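Local coordinates for protein Cif-like 1 (Burkholderia cenocepacia, PDB 7JQY) that probably hydrolyses epoxides as a Cif-like enzyme of the alpha/beta hydrolase fold that assembles into octamers, at residues B[144-156]-B[259-271]. The protein carries 1 engineered substitution. Sequence-based numbering, arbitrary orientation.
Sequences AMLDVPVPGTRIW and NGAKELDMARELA
Asn259 ND2 donates to Asp147 O over 2.6 Å. The bond lies in the carbonyl plane and close to the amide plane of Asn259. A water also donates to Asp147 O and accepts from Asn259 N, so two donors grip this carbonyl. At the far end Glu269 OE2 accepts from Arg154 N at 3.0 Å through its syn lone pair. The carboxylate sits at the start of helix 154-161, where Thr153 is the N-cap residue and its OG1 accepts from Trp156 N. Between these ends Glu263 OE2 lies 2.7 Å from Val148 O, a spacing that would fit a protonated, buried Glu263. A bend at chi2 (74°) folds the Glu263 carboxyl back toward the Val148 backbone.

Met266 fills the centre. Its CG, anti to the backbone N (chi1 -179°), packs 3.6 Å from Pro149 CB and also meets Thr153 OG1. Its SD accepts a weak bond from Val150 N. Ile155 CG1 lies against Met266 CB. Deeper in, Leu270 CD1 meets Met145 CE at 3.6 Å, and Leu270 CD2 touches Thr153 CG2 and Val150 CG2.

Within the alpha/beta hydrolase fold, the contact joins the loop after inner strand 140-146 to the helix after the adjacent parallel strand 250-255. The Asp147 carboxylate forms a salt bridge with Arg122 instead. Asn259 and Glu269 thus hold the backbone at the loop and at the helix start, while Met266, Leu270 and Ile155 pack between.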
ATOM      1  N   ALA B 144       3.162  -2.742 -45.598  1.00 46.06           N
ATOM      2  CA  ALA B 144       4.414  -3.166 -44.976  1.00 43.19           C
ATOM      3  C   ALA B 144       4.108  -3.866 -43.660  1.00 44.44           C
ATOM      4  O   ALA B 144       3.389  -3.318 -42.815  1.00 42.94           O
ATOM      5  CB  ALA B 144       5.359  -1.988 -44.743  1.00 41.49           C
ATOM      6  N   MET B 145       4.662  -5.065 -43.486  1.00 40.00           N
ATOM      7  CA  MET B 145       4.338  -5.927 -42.354  1.00 44.87           C
ATOM      8  C   MET B 145       5.589  -6.164 -41.516  1.00 45.62           C
ATOM      9  O   MET B 145       6.576  -6.718 -42.015  1.00 41.92           O
ATOM     10  CB  MET B 145       3.754  -7.251 -42.854  1.00 46.16           C
ATOM     11  CG  MET B 145       2.482  -7.061 -43.692  1.00 48.76           C
ATOM     12  SD  MET B 145       1.737  -8.617 -44.222  1.00 52.68           S
ATOM     13  CE  MET B 145       0.493  -8.819 -42.952  1.00 50.22           C
ATOM     14  N   LEU B 146       5.534  -5.792 -40.234  1.00 41.50           N
ATOM     15  CA  LEU B 146       6.717  -5.772 -39.379  1.00 40.18           C
ATOM     16  C   LEU B 146       6.580  -6.728 -38.200  1.00 40.12           C
ATOM     17  O   LEU B 146       5.537  -6.765 -37.536  1.00 39.83           O
ATOM     18  CB  LEU B 146       6.991  -4.365 -38.832  1.00 39.67           C
ATOM     19  CG  LEU B 146       7.051  -3.137 -39.745  1.00 42.41           C
ATOM     20  CD1 LEU B 146       7.605  -1.947 -38.954  1.00 39.06           C
ATOM     21  CD2 LEU B 146       7.884  -3.389 -40.982  1.00 41.93           C
ATOM     22  N   ASP B 147       7.647  -7.489 -37.954  1.00 39.16           N
ATOM     23  CA  ASP B 147       7.990  -8.064 -36.653  1.00 42.58           C
ATOM     24  C   ASP B 147       7.188  -9.286 -36.207  1.00 43.29           C
ATOM     25  O   ASP B 147       7.756 -10.187 -35.578  1.00 42.76           O
ATOM     26  CB  ASP B 147       7.897  -6.971 -35.576  1.00 36.04           C
ATOM     27  CG  ASP B 147       8.917  -5.867 -35.793  1.00 39.51           C
ATOM     28  OD1 ASP B 147      10.018  -6.176 -36.282  1.00 39.02           O
ATOM     29  OD2 ASP B 147       8.621  -4.684 -35.494  1.00 40.85           O
ATOM     30  N   VAL B 148       5.890  -9.327 -36.485  1.00 40.15           N
ATOM     31  CA  VAL B 148       5.014 -10.336 -35.885  1.00 41.65           C
ATOM     32  C   VAL B 148       4.198 -11.042 -36.964  1.00 45.60           C
ATOM     33  O   VAL B 148       3.744 -10.389 -37.918  1.00 44.31           O
ATOM     34  CB  VAL B 148       4.089  -9.684 -34.836  1.00 43.53           C
ATOM     35  CG1 VAL B 148       3.114 -10.692 -34.222  1.00 43.81           C
ATOM     36  CG2 VAL B 148       4.913  -9.019 -33.749  1.00 41.01           C
ATOM     37  N   PRO B 149       4.001 -12.358 -36.878  1.00 45.44           N
ATOM     38  CA  PRO B 149       3.067 -13.030 -37.791  1.00 46.13           C
ATOM     39  C   PRO B 149       1.618 -12.778 -37.400  1.00 48.55           C
ATOM     40  O   PRO B 149       1.295 -12.565 -36.229  1.00 48.90           O
ATOM     41  CB  PRO B 149       3.415 -14.509 -37.619  1.00 44.16           C
ATOM     42  CG  PRO B 149       3.917 -14.585 -36.191  1.00 48.85           C
ATOM     43  CD  PRO B 149       4.685 -13.309 -35.979  1.00 44.09           C
ATOM     44  N   VAL B 150       0.732 -12.848 -38.392  1.00 46.07           N
ATOM     45  CA  VAL B 150      -0.687 -12.590 -38.140  1.00 49.24           C
ATOM     46  C   VAL B 150      -1.397 -13.919 -37.919  1.00 50.18           C
ATOM     47  O   VAL B 150      -0.910 -14.965 -38.373  1.00 49.92           O
ATOM     48  CB  VAL B 150      -1.344 -11.778 -39.272  1.00 45.84           C
ATOM     49  CG1 VAL B 150      -0.520 -10.547 -39.601  1.00 46.89           C
ATOM     50  CG2 VAL B 150      -1.572 -12.623 -40.504  1.00 50.25           C
ATOM     51  N   PRO B 151      -2.516 -13.938 -37.200  1.00 50.78           N
ATOM     52  CA  PRO B 151      -3.240 -15.197 -37.001  1.00 51.54           C
ATOM     53  C   PRO B 151      -3.679 -15.818 -38.323  1.00 54.50           C
ATOM     54  O   PRO B 151      -3.914 -15.128 -39.317  1.00 52.67           O
ATOM     55  CB  PRO B 151      -4.447 -14.788 -36.152  1.00 47.90           C
ATOM     56  CG  PRO B 151      -4.027 -13.497 -35.481  1.00 50.17           C
ATOM     57  CD  PRO B 151      -3.118 -12.815 -36.453  1.00 47.37           C
ATOM     58  N   GLY B 152      -3.784 -17.149 -38.319  1.00 55.14           N
ATOM     59  CA  GLY B 152      -4.182 -17.916 -39.472  1.00 54.64           C
ATOM     60  C   GLY B 152      -3.027 -18.475 -40.279  1.00 58.16           C
ATOM     61  O   GLY B 152      -3.201 -19.488 -40.965  1.00 60.42           O
ATOM     62  N   THR B 153      -1.857 -17.846 -40.216  1.00 57.29           N
ATOM     63  CA  THR B 153      -0.725 -18.365 -40.959  1.00 54.39           C
ATOM     64  C   THR B 153      -0.136 -19.574 -40.233  1.00 52.96           C
ATOM     65  O   THR B 153      -0.381 -19.793 -39.046  1.00 52.23           O
ATOM     66  CB  THR B 153       0.339 -17.275 -41.151  1.00 52.09           C
ATOM     67  OG1 THR B 153       0.865 -16.866 -39.879  1.00 48.63           O
ATOM     68  CG2 THR B 153      -0.267 -16.077 -41.858  1.00 53.99           C
ATOM     69  N   ARG B 154       0.673 -20.359 -40.953  1.00 56.74           N
ATOM     70  CA  ARG B 154       1.260 -21.519 -40.288  1.00 55.42           C
ATOM     71  C   ARG B 154       2.402 -21.101 -39.379  1.00 50.73           C
ATOM     72  O   ARG B 154       2.626 -21.739 -38.347  1.00 50.73           O
ATOM     73  CB  ARG B 154       1.718 -22.577 -41.294  1.00 63.06           C
ATOM     74  CG  ARG B 154       2.385 -22.070 -42.550  1.00 66.07           C
ATOM     75  CD  ARG B 154       2.215 -23.095 -43.661  1.00 72.63           C
ATOM     76  NE  ARG B 154       3.378 -23.157 -44.538  1.00 77.95           N
ATOM     77  CZ  ARG B 154       4.433 -23.936 -44.319  1.00 85.46           C
ATOM     78  NH1 ARG B 154       5.449 -23.934 -45.174  1.00 88.64           N
ATOM     79  NH2 ARG B 154       4.478 -24.713 -43.244  1.00 84.96           N
ATOM     80  N   ILE B 155       3.059 -19.979 -39.680  1.00 52.96           N
ATOM     81  CA  ILE B 155       4.019 -19.429 -38.730  1.00 52.78           C
ATOM     82  C   ILE B 155       3.319 -19.122 -37.415  1.00 51.38           C
ATOM     83  O   ILE B 155       3.853 -19.386 -36.331  1.00 50.02           O
ATOM     84  CB  ILE B 155       4.690 -18.169 -39.310  1.00 48.10           C
ATOM     85  CG1 ILE B 155       5.329 -18.467 -40.665  1.00 51.18           C
ATOM     86  CG2 ILE B 155       5.714 -17.610 -38.339  1.00 45.30           C
ATOM     87  CD1 ILE B 155       6.581 -19.351 -40.585  1.00 47.38           C
ATOM     88  N   TRP B 156       2.094 -18.596 -37.492  1.00 48.59           N
ATOM     89  CA  TRP B 156       1.310 -18.354 -36.285  1.00 51.51           C
ATOM     90  C   TRP B 156       0.923 -19.667 -35.612  1.00 50.51           C
ATOM     91  O   TRP B 156       1.052 -19.815 -34.390  1.00 46.85           O
ATOM     92  CB  TRP B 156       0.068 -17.524 -36.634  1.00 49.20           C
ATOM     93  CG  TRP B 156      -0.918 -17.369 -35.516  1.00 50.12           C
ATOM     94  CD1 TRP B 156      -1.920 -18.234 -35.177  1.00 49.32           C
ATOM     95  CD2 TRP B 156      -1.016 -16.265 -34.603  1.00 50.95           C
ATOM     96  NE1 TRP B 156      -2.630 -17.745 -34.105  1.00 51.01           N
ATOM     97  CE2 TRP B 156      -2.095 -16.536 -33.733  1.00 51.48           C
ATOM     98  CE3 TRP B 156      -0.299 -15.076 -34.439  1.00 48.63           C
ATOM     99  CZ2 TRP B 156      -2.468 -15.660 -32.706  1.00 49.50           C
ATOM    100  CZ3 TRP B 156      -0.673 -14.207 -33.420  1.00 48.10           C
ATOM    101  CH2 TRP B 156      -1.746 -14.504 -32.569  1.00 47.10           C
ATOM    102  N   ASN B 259      12.011 -12.600 -35.013  1.00 41.31           N
ATOM    103  CA  ASN B 259      11.340 -13.473 -35.980  1.00 45.91           C
ATOM    104  C   ASN B 259      12.089 -13.574 -37.307  1.00 46.34           C
ATOM    105  O   ASN B 259      11.960 -14.582 -38.007  1.00 41.41           O
ATOM    106  CB  ASN B 259       9.913 -12.991 -36.245  1.00 43.18           C
ATOM    107  CG  ASN B 259       8.935 -13.505 -35.212  1.00 48.09           C
ATOM    108  OD1 ASN B 259       9.128 -14.585 -34.649  1.00 49.08           O
ATOM    109  ND2 ASN B 259       7.889 -12.726 -34.936  1.00 43.60           N
ATOM    110  N   GLY B 260      12.849 -12.542 -37.669  1.00 46.71           N
ATOM    111  CA  GLY B 260      13.715 -12.618 -38.834  1.00 45.24           C
ATOM    112  C   GLY B 260      12.964 -12.969 -40.103  1.00 51.23           C
ATOM    113  O   GLY B 260      11.980 -12.314 -40.487  1.00 40.98           O
ATOM    114  N   ALA B 261      13.467 -14.017 -40.769  1.00 47.33           N
ATOM    115  CA  ALA B 261      12.971 -14.449 -42.066  1.00 48.02           C
ATOM    116  C   ALA B 261      11.565 -15.016 -42.001  1.00 47.01           C
ATOM    117  O   ALA B 261      10.926 -15.159 -43.046  1.00 51.96           O
ATOM    118  CB  ALA B 261      13.917 -15.500 -42.666  1.00 49.62           C
ATOM    119  N   LYS B 262      11.068 -15.360 -40.812  1.00 47.26           N
ATOM    120  CA  LYS B 262       9.729 -15.938 -40.730  1.00 50.17           C
ATOM    121  C   LYS B 262       8.626 -14.907 -40.962  1.00 49.74           C
ATOM    122  O   LYS B 262       7.482 -15.291 -41.233  1.00 49.46           O
ATOM    123  CB  LYS B 262       9.528 -16.608 -39.370  1.00 49.67           C
ATOM    124  CG  LYS B 262      10.599 -17.631 -39.016  1.00 49.87           C
ATOM    125  CD  LYS B 262      10.413 -18.177 -37.599  1.00 49.96           C
ATOM    126  CE  LYS B 262      11.644 -18.943 -37.120  1.00 58.70           C
ATOM    127  NZ  LYS B 262      12.769 -18.055 -36.671  1.00 61.83           N
ATOM    128  N   GLU B 263       8.936 -13.612 -40.876  1.00 48.10           N
ATOM    129  CA  GLU B 263       7.971 -12.607 -41.312  1.00 48.75           C
ATOM    130  C   GLU B 263       7.791 -12.678 -42.809  1.00 51.29           C
ATOM    131  O   GLU B 263       6.691 -12.448 -43.340  1.00 50.22           O
ATOM    132  CB  GLU B 263       8.443 -11.208 -40.917  1.00 45.09           C
ATOM    133  CG  GLU B 263       7.361 -10.139 -41.005  1.00 45.94           C
ATOM    134  CD  GLU B 263       6.355 -10.258 -39.880  1.00 45.43           C
ATOM    135  OE1 GLU B 263       6.562 -11.131 -39.005  1.00 41.90           O
ATOM    136  OE2 GLU B 263       5.363  -9.482 -39.872  1.00 45.63           O
ATOM    137  N   LEU B 264       8.869 -13.041 -43.479  1.00 52.09           N
ATOM    138  CA  LEU B 264       8.926 -13.093 -44.918  1.00 52.89           C
ATOM    139  C   LEU B 264       8.159 -14.320 -45.417  1.00 54.53           C
ATOM    140  O   LEU B 264       7.390 -14.233 -46.380  1.00 56.79           O
ATOM    141  CB  LEU B 264      10.410 -13.156 -45.254  1.00 56.51           C
ATOM    142  CG  LEU B 264      11.186 -11.849 -45.444  1.00 58.33           C
ATOM    143  CD1 LEU B 264      11.427 -11.232 -44.019  1.00 54.36           C
ATOM    144  CD2 LEU B 264      12.511 -12.136 -46.126  1.00 57.66           C
ATOM    145  N   ASP B 265       8.334 -15.461 -44.730  1.00 54.31           N
ATOM    146  CA  ASP B 265       7.531 -16.657 -44.994  1.00 54.98           C
ATOM    147  C   ASP B 265       6.060 -16.432 -44.670  1.00 55.03           C
ATOM    148  O   ASP B 265       5.174 -16.849 -45.425  1.00 55.72           O
ATOM    149  CB  ASP B 265       8.060 -17.833 -44.177  1.00 53.56           C
ATOM    150  CG  ASP B 265       9.545 -18.054 -44.374  1.00 56.79           C
ATOM    151  OD1 ASP B 265      10.189 -18.644 -43.478  1.00 58.21           O
ATOM    152  OD2 ASP B 265      10.076 -17.613 -45.416  1.00 56.97           O
ATOM    153  N   MET B 266       5.782 -15.784 -43.534  1.00 53.64           N
ATOM    154  CA  MET B 266       4.401 -15.551 -43.127  1.00 51.63           C
ATOM    155  C   MET B 266       3.665 -14.710 -44.157  1.00 51.91           C
ATOM    156  O   MET B 266       2.506 -14.987 -44.484  1.00 50.83           O
ATOM    157  CB  MET B 266       4.385 -14.872 -41.757  1.00 49.95           C
ATOM    158  CG  MET B 266       3.018 -14.591 -41.204  1.00 52.01           C
ATOM    159  SD  MET B 266       2.342 -13.002 -41.704  1.00 50.40           S
ATOM    160  CE  MET B 266       3.723 -11.889 -41.480  1.00 49.80           C
ATOM    161  N   ALA B 267       4.332 -13.689 -44.696  1.00 53.13           N
ATOM    162  CA  ALA B 267       3.683 -12.795 -45.646  1.00 50.82           C
ATOM    163  C   ALA B 267       3.379 -13.493 -46.963  1.00 55.57           C
ATOM    164  O   ALA B 267       2.409 -13.133 -47.643  1.00 56.76           O
ATOM    165  CB  ALA B 267       4.559 -11.568 -45.897  1.00 51.26           C
ATOM    166  N   ARG B 268       4.191 -14.486 -47.344  1.00 55.31           N
ATOM    167  CA  ARG B 268       3.981 -15.148 -48.624  1.00 56.46           C
ATOM    168  C   ARG B 268       2.766 -16.055 -48.614  1.00 56.30           C
ATOM    169  O   ARG B 268       2.277 -16.416 -49.689  1.00 59.91           O
ATOM    170  CB  ARG B 268       5.215 -15.956 -49.012  1.00 56.25           C
ATOM    171  CG  ARG B 268       6.377 -15.115 -49.467  1.00 57.85           C
ATOM    172  CD  ARG B 268       7.441 -15.998 -50.054  1.00 61.42           C
ATOM    173  NE  ARG B 268       8.577 -15.234 -50.548  1.00 65.37           N
ATOM    174  CZ  ARG B 268       9.832 -15.466 -50.183  1.00 68.50           C
ATOM    175  NH1 ARG B 268      10.103 -16.442 -49.319  1.00 62.35           N
ATOM    176  NH2 ARG B 268      10.812 -14.723 -50.682  1.00 70.67           N
ATOM    177  N   GLU B 269       2.244 -16.406 -47.437  1.00 55.75           N
ATOM    178  CA  GLU B 269       0.959 -17.090 -47.392  1.00 57.96           C
ATOM    179  C   GLU B 269      -0.212 -16.138 -47.574  1.00 57.86           C
ATOM    180  O   GLU B 269      -1.331 -16.607 -47.821  1.00 57.82           O
ATOM    181  CB  GLU B 269       0.762 -17.831 -46.065  1.00 54.26           C
ATOM    182  CG  GLU B 269       2.022 -18.261 -45.354  1.00 54.77           C
ATOM    183  CD  GLU B 269       1.718 -18.881 -43.999  1.00 58.84           C
ATOM    184  OE1 GLU B 269       2.579 -18.798 -43.090  1.00 59.78           O
ATOM    185  OE2 GLU B 269       0.610 -19.440 -43.838  1.00 58.58           O
ATOM    186  N   LEU B 270       0.021 -14.821 -47.503  1.00 55.66           N
ATOM    187  CA  LEU B 270      -1.059 -13.842 -47.510  1.00 57.52           C
ATOM    188  C   LEU B 270      -1.154 -13.037 -48.789  1.00 57.10           C
ATOM    189  O   LEU B 270      -2.224 -12.502 -49.083  1.00 60.43           O
ATOM    190  CB  LEU B 270      -0.879 -12.837 -46.361  1.00 53.91           C
ATOM    191  CG  LEU B 270      -0.495 -13.307 -44.963  1.00 52.61           C
ATOM    192  CD1 LEU B 270       0.051 -12.153 -44.163  1.00 50.88           C
ATOM    193  CD2 LEU B 270      -1.697 -13.854 -44.277  1.00 55.18           C
ATOM    194  N   ALA B 271      -0.067 -12.926 -49.546  1.00 54.57           N
ATOM    195  CA  ALA B 271      -0.030 -12.034 -50.692  1.00 58.49           C
ATOM    196  C   ALA B 271       0.818 -12.649 -51.797  1.00 58.56           C
ATOM    197  O   ALA B 271       1.692 -13.480 -51.549  1.00 59.80           O
ATOM    198  CB  ALA B 271       0.510 -10.651 -50.306  1.00 56.54           C
TER
HETATM  199  O   HOH W   1      10.245  -9.840 -34.925  1.00 39.18           O